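Local atomic coordinates of glucose 1-dehydrogenase (Haloferax mediterranei, PDB entry 2B5W), a protein that catalyses the zinc-dependent oxidation of D-glucose and related aldose sugars to lactones, using NAD(+) or, preferably, NADP(+) as electron acceptor. Residues 26-31 with 133-138; 85-90 with 115-120; 150-155 with 313-318. The protein carries 1 engineered substitution. One frame throughout, in Å; residues are numbered along the deposited sequence.

Contact 1 of 3, residues 26-31 with 133-138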
loop_
_atom_site.group_PDB
_atom_site.type_symbol
_atom_site.label_atom_id
_atom_site.label_comp_id
_atom_site.label_asym_id
_atom_site.label_seq_id
_atom_site.Cartn_x
_atom_site.Cartn_y
_atom_site.Cartn_z
ATOM N N GLY A 26 23.181 20.720 22.878
ATOM C CA GLY A 26 21.927 20.458 22.195
ATOM C C GLY A 26 21.041 19.464 22.931
ATOM O O GLY A 26 19.947 19.201 22.450
ATOM N N GLU A 27 21.518 18.934 24.049
ATOM C CA GLU A 27 20.774 17.957 24.864
ATOM C C GLU A 27 20.303 18.560 26.197
ATOM O O GLU A 27 20.983 19.375 26.831
ATOM C CB GLU A 27 21.647 16.735 25.196
ATOM C CG GLU A 27 22.221 15.986 24.001
ATOM C CD GLU A 27 22.943 14.703 24.385
ATOM O OE1 GLU A 27 23.497 14.611 25.511
ATOM O OE2 GLU A 27 22.916 13.771 23.544
ATOM N N ALA A 28 19.170 18.059 26.705
ATOM C CA ALA A 28 18.746 18.309 28.065
ATOM C C ALA A 28 18.864 17.056 28.936
ATOM O O ALA A 28 18.856 15.929 28.453
ATOM C CB ALA A 28 17.310 18.766 28.090
ATOM N N LEU A 29 19.004 17.286 30.224
ATOM C CA LEU A 29 18.906 16.241 31.253
ATOM C C LEU A 29 17.478 16.165 31.778
ATOM O O LEU A 29 16.883 17.161 32.168
ATOM C CB LEU A 29 19.862 16.496 32.417
ATOM C CG LEU A 29 19.879 15.459 33.518
ATOM C CD1 LEU A 29 20.481 14.168 33.014
ATOM C CD2 LEU A 29 20.641 15.968 34.743
ATOM N N VAL A 30 16.954 14.950 31.782
ATOM C CA VAL A 30 15.574 14.651 32.134
ATOM C C VAL A 30 15.561 13.693 33.323
ATOM O O VAL A 30 16.260 12.670 33.335
ATOM C CB VAL A 30 14.865 13.985 30.938
ATOM C CG1 VAL A 30 13.362 13.724 31.299
ATOM C CG2 VAL A 30 15.036 14.785 29.630
ATOM N N ARG A 31 14.705 13.971 34.302
ATOM C CA ARG A 31 14.401 13.033 35.362
ATOM C C ARG A 31 13.230 12.179 34.927
ATOM O O ARG A 31 12.145 12.694 34.663
ATOM C CB ARG A 31 14.059 13.753 36.665
ATOM C CG ARG A 31 13.683 12.834 37.779
ATOM C CD ARG A 31 13.581 13.518 39.162
ATOM N NE ARG A 31 12.901 14.825 39.202
ATOM C CZ ARG A 31 11.613 15.013 39.374
ATOM N NH1 ARG A 31 11.149 16.245 39.484
ATOM N NH2 ARG A 31 10.768 14.006 39.437
ATOM N N LYS A 133 15.718 18.239 20.081
ATOM C CA LYS A 133 14.943 17.980 18.880
ATOM C C LYS A 133 14.172 16.660 18.940
ATOM O O LYS A 133 13.245 16.469 18.179
ATOM C CB LYS A 133 15.844 17.990 17.645
ATOM C CG LYS A 133 16.847 16.866 17.579
ATOM C CD LYS A 133 17.913 17.124 16.478
ATOM C CE LYS A 133 17.323 16.941 15.091
ATOM N NZ LYS A 133 18.317 17.186 13.976
ATOM N N TYR A 134 14.582 15.771 19.846
ATOM C CA TYR A 134 13.929 14.476 20.072
ATOM C C TYR A 134 13.182 14.421 21.401
ATOM O O TYR A 134 12.756 13.333 21.808
ATOM C CB TYR A 134 14.940 13.323 19.995
ATOM C CG TYR A 134 15.711 13.283 18.682
ATOM C CD1 TYR A 134 15.063 13.450 17.479
ATOM C CD2 TYR A 134 17.086 13.170 18.670
ATOM C CE1 TYR A 134 15.753 13.444 16.285
ATOM C CE2 TYR A 134 17.777 13.159 17.473
ATOM C CZ TYR A 134 17.108 13.316 16.284
ATOM O OH TYR A 134 17.783 13.346 15.048
ATOM N N LEU A 135 13.004 15.563 22.047
ATOM C CA LEU A 135 12.176 15.668 23.248
ATOM C C LEU A 135 10.924 16.412 22.840
ATOM O O LEU A 135 11.000 17.554 22.371
ATOM C CB LEU A 135 12.891 16.404 24.388
ATOM C CG LEU A 135 14.030 15.590 25.012
ATOM C CD1 LEU A 135 14.894 16.382 25.946
ATOM C CD2 LEU A 135 13.486 14.317 25.704
ATOM N N VAL A 136 9.772 15.784 23.050
ATOM C CA VAL A 136 8.507 16.391 22.697
ATOM C C VAL A 136 7.805 16.858 23.959
ATOM O O VAL A 136 7.454 16.062 24.826
ATOM C CB VAL A 136 7.617 15.395 21.931
ATOM C CG1 VAL A 136 6.290 16.068 21.550
ATOM C CG2 VAL A 136 8.355 14.836 20.719
ATOM N N ARG A 137 7.597 18.161 24.095
ATOM C CA ARG A 137 6.839 18.663 25.215
ATOM C C ARG A 137 5.406 18.201 25.075
ATOM O O ARG A 137 4.841 18.191 23.975
ATOM C CB ARG A 137 6.877 20.196 25.219
ATOM C CG ARG A 137 8.253 20.739 25.630
ATOM C CD ARG A 137 8.452 22.231 25.310
ATOM N NE ARG A 137 8.638 22.375 23.886
ATOM C CZ ARG A 137 8.923 23.514 23.256
ATOM N NH1 ARG A 137 9.034 24.651 23.917
ATOM N NH2 ARG A 137 9.068 23.493 21.944
ATOM N N ILE A 138 4.830 17.798 26.206
ATOM C CA ILE A 138 3.430 17.381 26.241
ATOM C C ILE A 138 2.738 18.175 27.338
ATOM O O ILE A 138 3.368 18.685 28.285
ATOM C CB ILE A 138 3.293 15.843 26.470
ATOM C CG1 ILE A 138 3.749 15.442 27.871
ATOM C CG2 ILE A 138 4.023 15.065 25.410
ATOM C CD1 ILE A 138 3.379 13.991 28.218
#
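L135 is drawn out toward A28 and V30 by an extended side chain: CG stands opposite the carbonyl carbon (chi1 -71°), and CD1 then stands anti to CA (chi2 169°). V30 meets it with CG2, the methyl beside its backbone N, because CG1 takes the place anti to that nitrogen (chi1 -177°). The contact belongs to the large mixed beta sheet of the GroES-like domain, the catalytic domain of the zinc-containing alcohol dehydrogenase family. Strands 27-37 and 135-137 do not pair here. Their nearest CA atoms, those of A28 and L135, are 8.6 Å apart, so the link is made by side chains alone. V30 and L135 reach for each other tip to tip, and the short A28 presents its CB beside them. Each strand has backbone partners elsewhere: 27-37 pairs with 64-71, 127-131 and 349-353, and 135-137 with 82-85. V30 also packs on V83, and L135 on L77 and P85. The three touching residues are buried and apolar, so this is a hydrophobic join between separate strands of one sheet. A single methyl carries it: L135 CD1 lies 4.0 Å from A28 CB and equally 4.0 Å from V30 CG2.

Contact 2 of 3, residues 85-90 with 115-120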
loop_
_atom_site.group_PDB
_atom_site.type_symbol
_atom_site.label_atom_id
_atom_site.label_comp_id
_atom_site.label_asym_id
_atom_site.label_seq_id
_atom_site.Cartn_x
_atom_site.Cartn_y
_atom_site.Cartn_z
ATOM N N PRO A 85 10.519 11.480 25.034
ATOM C CA PRO A 85 11.553 11.332 23.998
ATOM C C PRO A 85 11.105 10.442 22.846
ATOM O O PRO A 85 10.426 9.410 23.054
ATOM C CB PRO A 85 12.706 10.628 24.763
ATOM C CG PRO A 85 11.990 9.792 25.778
ATOM C CD PRO A 85 10.755 10.591 26.195
ATOM N N THR A 86 11.570 10.761 21.634
ATOM C CA THR A 86 11.448 9.820 20.534
ATOM C C THR A 86 12.483 8.709 20.766
ATOM O O THR A 86 13.330 8.791 21.671
ATOM C CB THR A 86 11.682 10.464 19.170
ATOM O OG1 THR A 86 13.050 10.912 19.125
ATOM C CG2 THR A 86 10.804 11.678 18.960
ATOM N N VAL A 87 12.379 7.685 19.968
ATOM C CA VAL A 87 13.135 6.458 20.160
ATOM C C VAL A 87 14.401 6.360 19.320
ATOM O O VAL A 87 15.415 5.833 19.784
ATOM C CB VAL A 87 12.218 5.263 19.883
ATOM C CG1 VAL A 87 12.947 3.952 20.113
ATOM C CG2 VAL A 87 10.987 5.312 20.822
ATOM N N ARG A 88 14.385 6.880 18.083
ATOM C CA ARG A 88 15.529 6.645 17.220
ATOM C C ARG A 88 16.594 7.694 17.346
ATOM O O ARG A 88 16.328 8.883 17.471
ATOM C CB ARG A 88 15.090 6.509 15.764
ATOM C CG ARG A 88 14.455 5.194 15.472
ATOM C CD ARG A 88 14.075 4.932 14.035
ATOM N NE ARG A 88 13.537 3.579 13.874
ATOM C CZ ARG A 88 13.311 3.006 12.702
ATOM N NH1 ARG A 88 13.559 3.667 11.582
ATOM N NH2 ARG A 88 12.880 1.750 12.641
ATOM N N ARG A 89 17.826 7.208 17.325
ATOM C CA ARG A 89 19.031 8.046 17.391
ATOM C C ARG A 89 19.991 7.577 16.306
ATOM O O ARG A 89 19.949 6.422 15.865
ATOM C CB ARG A 89 19.681 7.943 18.765
ATOM C CG ARG A 89 18.791 8.417 19.895
ATOM C CD ARG A 89 18.582 9.919 19.971
ATOM N NE ARG A 89 17.762 10.290 21.109
ATOM C CZ ARG A 89 16.418 10.265 21.106
ATOM N NH1 ARG A 89 15.742 9.943 20.035
ATOM N NH2 ARG A 89 15.772 10.580 22.194
ATOM N N PRO A 90 20.881 8.465 15.894
ATOM C CA PRO A 90 21.839 8.109 14.836
ATOM C C PRO A 90 22.726 6.955 15.231
ATOM O O PRO A 90 23.073 6.816 16.422
ATOM C CB PRO A 90 22.657 9.399 14.637
ATOM C CG PRO A 90 22.043 10.436 15.412
ATOM C CD PRO A 90 21.004 9.868 16.316
ATOM N N ARG A 115 16.499 3.461 21.121
ATOM C CA ARG A 115 16.777 3.469 22.556
ATOM C C ARG A 115 15.903 2.421 23.255
ATOM O O ARG A 115 14.681 2.376 23.082
ATOM C CB ARG A 115 16.555 4.873 23.113
ATOM C CG ARG A 115 17.653 5.858 22.665
ATOM C CD ARG A 115 17.943 7.045 23.546
ATOM N NE ARG A 115 18.237 6.652 24.924
ATOM C CZ ARG A 115 18.628 7.479 25.870
ATOM N NH1 ARG A 115 18.826 8.766 25.617
ATOM N NH2 ARG A 115 18.804 7.011 27.108
ATOM N N GLY A 116 16.563 1.558 24.036
ATOM C CA GLY A 116 15.908 0.485 24.760
ATOM C C GLY A 116 15.660 -0.775 23.952
ATOM O O GLY A 116 15.067 -1.724 24.446
ATOM N N ILE A 117 16.069 -0.779 22.690
ATOM C CA ILE A 117 15.704 -1.853 21.782
ATOM C C ILE A 117 16.912 -2.372 21.005
ATOM O O ILE A 117 17.210 -3.560 21.047
ATOM C CB ILE A 117 14.596 -1.396 20.830
ATOM C CG1 ILE A 117 13.401 -0.902 21.603
ATOM C CG2 ILE A 117 14.179 -2.568 19.919
ATOM C CD1 ILE A 117 12.336 -0.234 20.706
ATOM N N VAL A 118 17.572 -1.489 20.267
ATOM C CA VAL A 118 18.763 -1.908 19.505
ATOM C C VAL A 118 19.837 -0.839 19.442
ATOM O O VAL A 118 19.635 0.277 18.944
ATOM C CB VAL A 118 18.390 -2.408 18.101
ATOM C CG1 VAL A 118 17.559 -1.372 17.327
ATOM C CG2 VAL A 118 19.650 -2.828 17.321
ATOM N N GLY A 119 21.000 -1.163 19.990
ATOM C CA GLY A 119 22.170 -0.330 19.849
ATOM C C GLY A 119 22.370 0.807 20.825
ATOM O O GLY A 119 23.451 1.409 20.865
ATOM N N ALA A 120 21.344 1.105 21.643
ATOM C CA ALA A 120 21.407 2.258 22.528
ATOM C C ALA A 120 20.542 1.981 23.758
ATOM O O ALA A 120 19.453 1.447 23.652
ATOM C CB ALA A 120 20.951 3.530 21.825
#
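At a small three-stranded sheet of the catalytic domain, formed by 88-89, 113-115 and 119-120, V87, just before strand 88-89, and R89 meet R115. The backbone link is one nearly straight hydrogen bond, from R115 N to V87 O at 2.9 Å (177° at the hydrogen). Beside it V87 lays CG1 against the R115 backbone, 3.7 Å from R115 N, and touches I117 CD1 more loosely at 4.3 Å.

The two arginines meet through their aliphatic parts. R89 CG is 3.9 Å from R115 CG, and R115 CD lies over one face of the R89 guanidinium. The guanidinium planes are turned 82° apart, so they do not stack. A bend at chi2 (-72°) folds R89 back along its own segment. There NH1 binds R88 O at 2.8 Å, close to the guanidinium plane, and T86 OG1 at 3.0 Å, tilted from that plane. Weak bonds from NH1 and NH2 to T86 O add to the grip, and NH2 also binds S130 OG. R115 sends its polar end elsewhere, with NE on H121 O and NH2 on G122 O. A leucine in place of R89 would probably leave T86 OG1 and R88 O without this donor and the 86-89 segment less firmly held.

After R115 the chain turns, and G116 N binds A120 O. The active site is close by. E114, a substrate-binding residue, is salt-bridged to R88 and touched by V87, and the side chain of I117 lies about 7 Å from the bound zinc. R115 also packs on F128 and S130 of strand 127-131, while I117 rests on T40 and V44 of helix 39-46.

Contact 3 of 3, residues 150-155 with 313-318. With K (potassium ion), chain F; NAP (NADP nicotinamide-adenine-dinucleotide phosphate), chain I.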
loop_
_atom_site.group_PDB
_atom_site.type_symbol
_atom_site.label_atom_id
_atom_site.label_comp_id
_atom_site.label_asym_id
_atom_site.label_seq_id
_atom_site.Cartn_x
_atom_site.Cartn_y
_atom_site.Cartn_z
ATOM N N GLU A 150 4.166 7.510 23.335
ATOM C CA GLU A 150 4.884 6.773 22.315
ATOM C C GLU A 150 4.056 5.692 21.629
ATOM O O GLU A 150 4.007 5.641 20.403
ATOM C CB GLU A 150 6.244 6.230 22.853
ATOM C CG GLU A 150 7.189 5.732 21.755
ATOM C CD GLU A 150 6.968 4.310 21.330
ATOM O OE1 GLU A 150 6.159 3.607 21.991
ATOM O OE2 GLU A 150 7.573 3.850 20.318
ATOM N N PRO A 151 3.368 4.789 22.341
ATOM C CA PRO A 151 2.513 3.828 21.650
ATOM C C PRO A 151 1.431 4.473 20.788
ATOM O O PRO A 151 1.178 3.999 19.687
ATOM C CB PRO A 151 1.882 3.021 22.798
ATOM C CG PRO A 151 2.621 3.326 23.963
ATOM C CD PRO A 151 3.521 4.496 23.775
ATOM N N ILE A 152 0.789 5.524 21.295
ATOM C CA ILE A 152 -0.222 6.242 20.483
ATOM C C ILE A 152 0.427 6.736 19.180
ATOM O O ILE A 152 -0.164 6.626 18.098
ATOM C CB ILE A 152 -0.909 7.386 21.264
ATOM C CG1 ILE A 152 -1.751 6.833 22.438
ATOM C CG2 ILE A 152 -1.846 8.192 20.327
ATOM C CD1 ILE A 152 -2.237 7.880 23.384
ATOM N N SER A 153 1.646 7.258 19.302
ATOM C CA SER A 153 2.381 7.783 18.136
ATOM C C SER A 153 2.657 6.745 17.063
ATOM O O SER A 153 2.707 7.086 15.868
ATOM C CB SER A 153 3.686 8.494 18.558
ATOM O OG SER A 153 4.743 7.615 18.835
ATOM N N ILE A 154 2.919 5.510 17.478
ATOM C CA ILE A 154 3.106 4.390 16.556
ATOM C C ILE A 154 1.869 4.295 15.655
ATOM O O ILE A 154 1.976 4.164 14.440
ATOM C CB ILE A 154 3.365 3.073 17.309
ATOM C CG1 ILE A 154 4.709 3.103 18.045
ATOM C CG2 ILE A 154 3.221 1.909 16.366
ATOM C CD1 ILE A 154 5.901 3.258 17.180
ATOM N N THR A 155 0.685 4.305 16.257
ATOM C CA THR A 155 -0.542 4.264 15.492
ATOM C C THR A 155 -0.754 5.516 14.672
ATOM O O THR A 155 -1.223 5.427 13.545
ATOM C CB THR A 155 -1.719 3.990 16.436
ATOM O OG1 THR A 155 -1.509 2.649 16.924
ATOM C CG2 THR A 155 -3.048 4.007 15.687
ATOM N N THR A 313 -0.824 13.649 21.569
ATOM C CA THR A 313 -1.331 14.432 22.680
ATOM C C THR A 313 -2.780 14.849 22.502
ATOM O O THR A 313 -3.560 14.878 23.466
ATOM C CB THR A 313 -0.470 15.661 23.066
ATOM O OG1 THR A 313 -0.526 16.696 22.025
ATOM C CG2 THR A 313 0.989 15.256 23.253
ATOM N N VAL A 314 -3.144 15.230 21.268
ATOM C CA VAL A 314 -4.498 15.613 20.967
ATOM C C VAL A 314 -5.437 14.388 21.018
ATOM O O VAL A 314 -6.512 14.451 21.609
ATOM C CB VAL A 314 -4.526 16.298 19.566
ATOM C CG1 VAL A 314 -5.958 16.583 19.113
ATOM C CG2 VAL A 314 -3.754 17.610 19.600
ATOM N N THR A 315 -4.997 13.293 20.426
ATOM C CA THR A 315 -5.789 12.076 20.448
ATOM C C THR A 315 -6.015 11.596 21.874
ATOM O O THR A 315 -7.119 11.206 22.257
ATOM C CB THR A 315 -5.114 11.029 19.614
ATOM O OG1 THR A 315 -5.113 11.434 18.229
ATOM C CG2 THR A 315 -5.888 9.665 19.683
ATOM N N PHE A 316 -4.968 11.673 22.705
ATOM C CA PHE A 316 -5.098 11.288 24.119
ATOM C C PHE A 316 -6.272 11.960 24.826
ATOM O O PHE A 316 -7.027 11.330 25.547
ATOM C CB PHE A 316 -3.798 11.627 24.838
ATOM C CG PHE A 316 -3.791 11.283 26.305
ATOM C CD1 PHE A 316 -4.304 12.114 27.212
ATOM C CD2 PHE A 316 -3.146 10.138 26.731
ATOM C CE1 PHE A 316 -4.297 11.789 28.569
ATOM C CE2 PHE A 316 -3.097 9.817 28.078
ATOM C CZ PHE A 316 -3.658 10.650 28.974
ATOM N N THR A 317 -6.455 13.263 24.585
ATOM C CA THR A 317 -7.528 14.045 25.173
ATOM C C THR A 317 -8.937 13.557 24.841
ATOM O O THR A 317 -9.903 13.768 25.579
ATOM C CB THR A 317 -7.332 15.510 24.748
ATOM O OG1 THR A 317 -6.047 15.976 25.222
ATOM C CG2 THR A 317 -8.298 16.381 25.368
ATOM N N LYS A 318 -9.041 12.843 23.699
ATOM C CA LYS A 318 -10.303 12.300 23.243
ATOM C C LYS A 318 -10.602 10.877 23.705
ATOM O O LYS A 318 -11.713 10.368 23.524
ATOM C CB LYS A 318 -10.325 12.293 21.720
ATOM C CG LYS A 318 -10.215 13.642 21.114
ATOM C CD LYS A 318 -10.343 13.624 19.581
ATOM C CE LYS A 318 -9.983 14.978 18.974
ATOM N NZ LYS A 318 -9.466 14.905 17.539
HETATM K K K F . -7.154 11.533 16.272
HETATM P PA NAP I . 1.320 -8.230 22.320
HETATM O O1A NAP I . 2.139 -9.429 22.291
HETATM O O2A NAP I . 1.054 -7.708 23.739
HETATM O O5B NAP I . -0.083 -8.477 21.643
HETATM C C5B NAP I . -0.296 -9.310 20.536
HETATM C C4B NAP I . -1.695 -9.830 20.784
HETATM O O4B NAP I . -2.118 -10.495 19.615
HETATM C C3B NAP I . -1.786 -10.824 21.958
HETATM O O3B NAP I . -2.697 -10.409 22.963
HETATM C C2B NAP I . -2.225 -12.129 21.292
HETATM O O2B NAP I . -3.195 -12.871 22.014
HETATM C C1B NAP I . -2.828 -11.653 19.992
HETATM N N9A NAP I . -2.695 -12.652 18.949
HETATM C C8A NAP I . -1.526 -13.198 18.473
HETATM N N7A NAP I . -1.836 -14.092 17.515
HETATM C C5A NAP I . -3.206 -14.154 17.410
HETATM C C6A NAP I . -4.092 -14.887 16.615
HETATM N N6A NAP I . -3.679 -15.832 15.744
HETATM N N1A NAP I . -5.446 -14.691 16.756
HETATM C C2A NAP I . -5.944 -13.764 17.647
HETATM N N3A NAP I . -5.080 -13.033 18.444
HETATM C C4A NAP I . -3.743 -13.215 18.311
HETATM O O3 NAP I . 2.069 -7.011 21.619
HETATM P PN NAP I . 1.698 -5.439 21.511
HETATM O O1N NAP I . 0.227 -5.212 21.424
HETATM O O2N NAP I . 2.521 -4.598 22.437
HETATM O O5D NAP I . 2.312 -5.462 20.036
HETATM C C5D NAP I . 1.571 -5.990 18.953
HETATM C C4D NAP I . 2.478 -6.239 17.749
HETATM O O4D NAP I . 2.960 -4.973 17.291
HETATM C C3D NAP I . 3.712 -7.089 18.064
HETATM O O3D NAP I . 3.975 -8.004 17.019
HETATM C C2D NAP I . 4.817 -6.047 18.195
HETATM O O2D NAP I . 6.120 -6.527 17.992
HETATM C C1D NAP I . 4.379 -5.026 17.145
HETATM N N1N NAP I . 4.824 -3.643 17.356
HETATM C C2N NAP I . 5.303 -3.022 16.244
HETATM C C3N NAP I . 5.657 -1.704 16.310
HETATM C C7N NAP I . 5.999 -1.058 15.000
HETATM O O7N NAP I . 6.540 0.212 15.176
HETATM N N7N NAP I . 5.775 -1.716 13.830
HETATM C C4N NAP I . 5.583 -0.975 17.504
HETATM C C5N NAP I . 5.081 -1.620 18.627
HETATM C C6N NAP I . 4.674 -2.959 18.539
HETATM P P2B NAP I . -2.767 -14.036 23.108
HETATM O O1X NAP I . -2.105 -13.473 24.257
HETATM O O2X NAP I . -4.124 -14.693 23.435
HETATM O O3X NAP I . -1.849 -15.049 22.416
#
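In the Rossmann-fold, NADP-binding part of the enzyme, I152 of helix 149-164 packs against T315 and F316 of helix 306-318. The contact is apolar. I152 carries it with two branches. With CG1 beside the backbone N (chi1 -66°), CG2 stands anti to that nitrogen and meets T315 CG2 at 4.3 Å. CD1, at the end of the other branch, reaches F316 CD2 at 4.1 Å. That methyl comes to the edge of the phenyl ring, near its plane, and not over a face. The I152 and F316 side chains cross at about a right angle.

T315 has two tasks. Its methyl faces I152, while OG1 binds a potassium ion at 2.8 Å and is also hydrogen-bonded to E156 OE2.

Other residues of helix 149-164, E150 and I154, belong to the active site. E150 is a known ligand of the catalytic zinc and of the substrate; here the zinc is held by H63, E64 and the engineered C38. The backbone O of E150 is held twice: S153 OG donates to it at 2.6 Å, in the carbonyl plane and on a lone pair, and I154 N donates at 3.1 Å. S153 OG also bonds to S304 OG. I154 borders the nicotinamide of NADP: its CG2 is 3.9 Å from C4N, the carbon that accepts hydride in this family, and its CD1 is 3.7 Å from the carboxamide O7N.

The contact thus joins the helix that carries E150 and I154 to helix 306-318. A312 and F309 of helix 306-318 extend the interface, touching I152 and E150. On another side helix 183-194 packs L187 and M191 against I152.

Overall arrangement
Contacts 1 and 2 lie in the GroES-like catalytic domain, and contact 3 lies in the coenzyme-binding part. Contact 2 is nested in the loop closed by contact 1. They touch directly through a probable hydrogen bond from T86 N to Y134 O and through packing of L135 on P85. Contacts 1 and 3 are buried and apolar, one between strands and one between helices, though T315 of contact 3 also binds potassium. Contact 2 is only partly buried and is the polar one, with a backbone bond and two arginines. Contact 3 meets both others: V87 CG2 packs on OE2 of E150, a known zinc ligand, and I138 packs on T313.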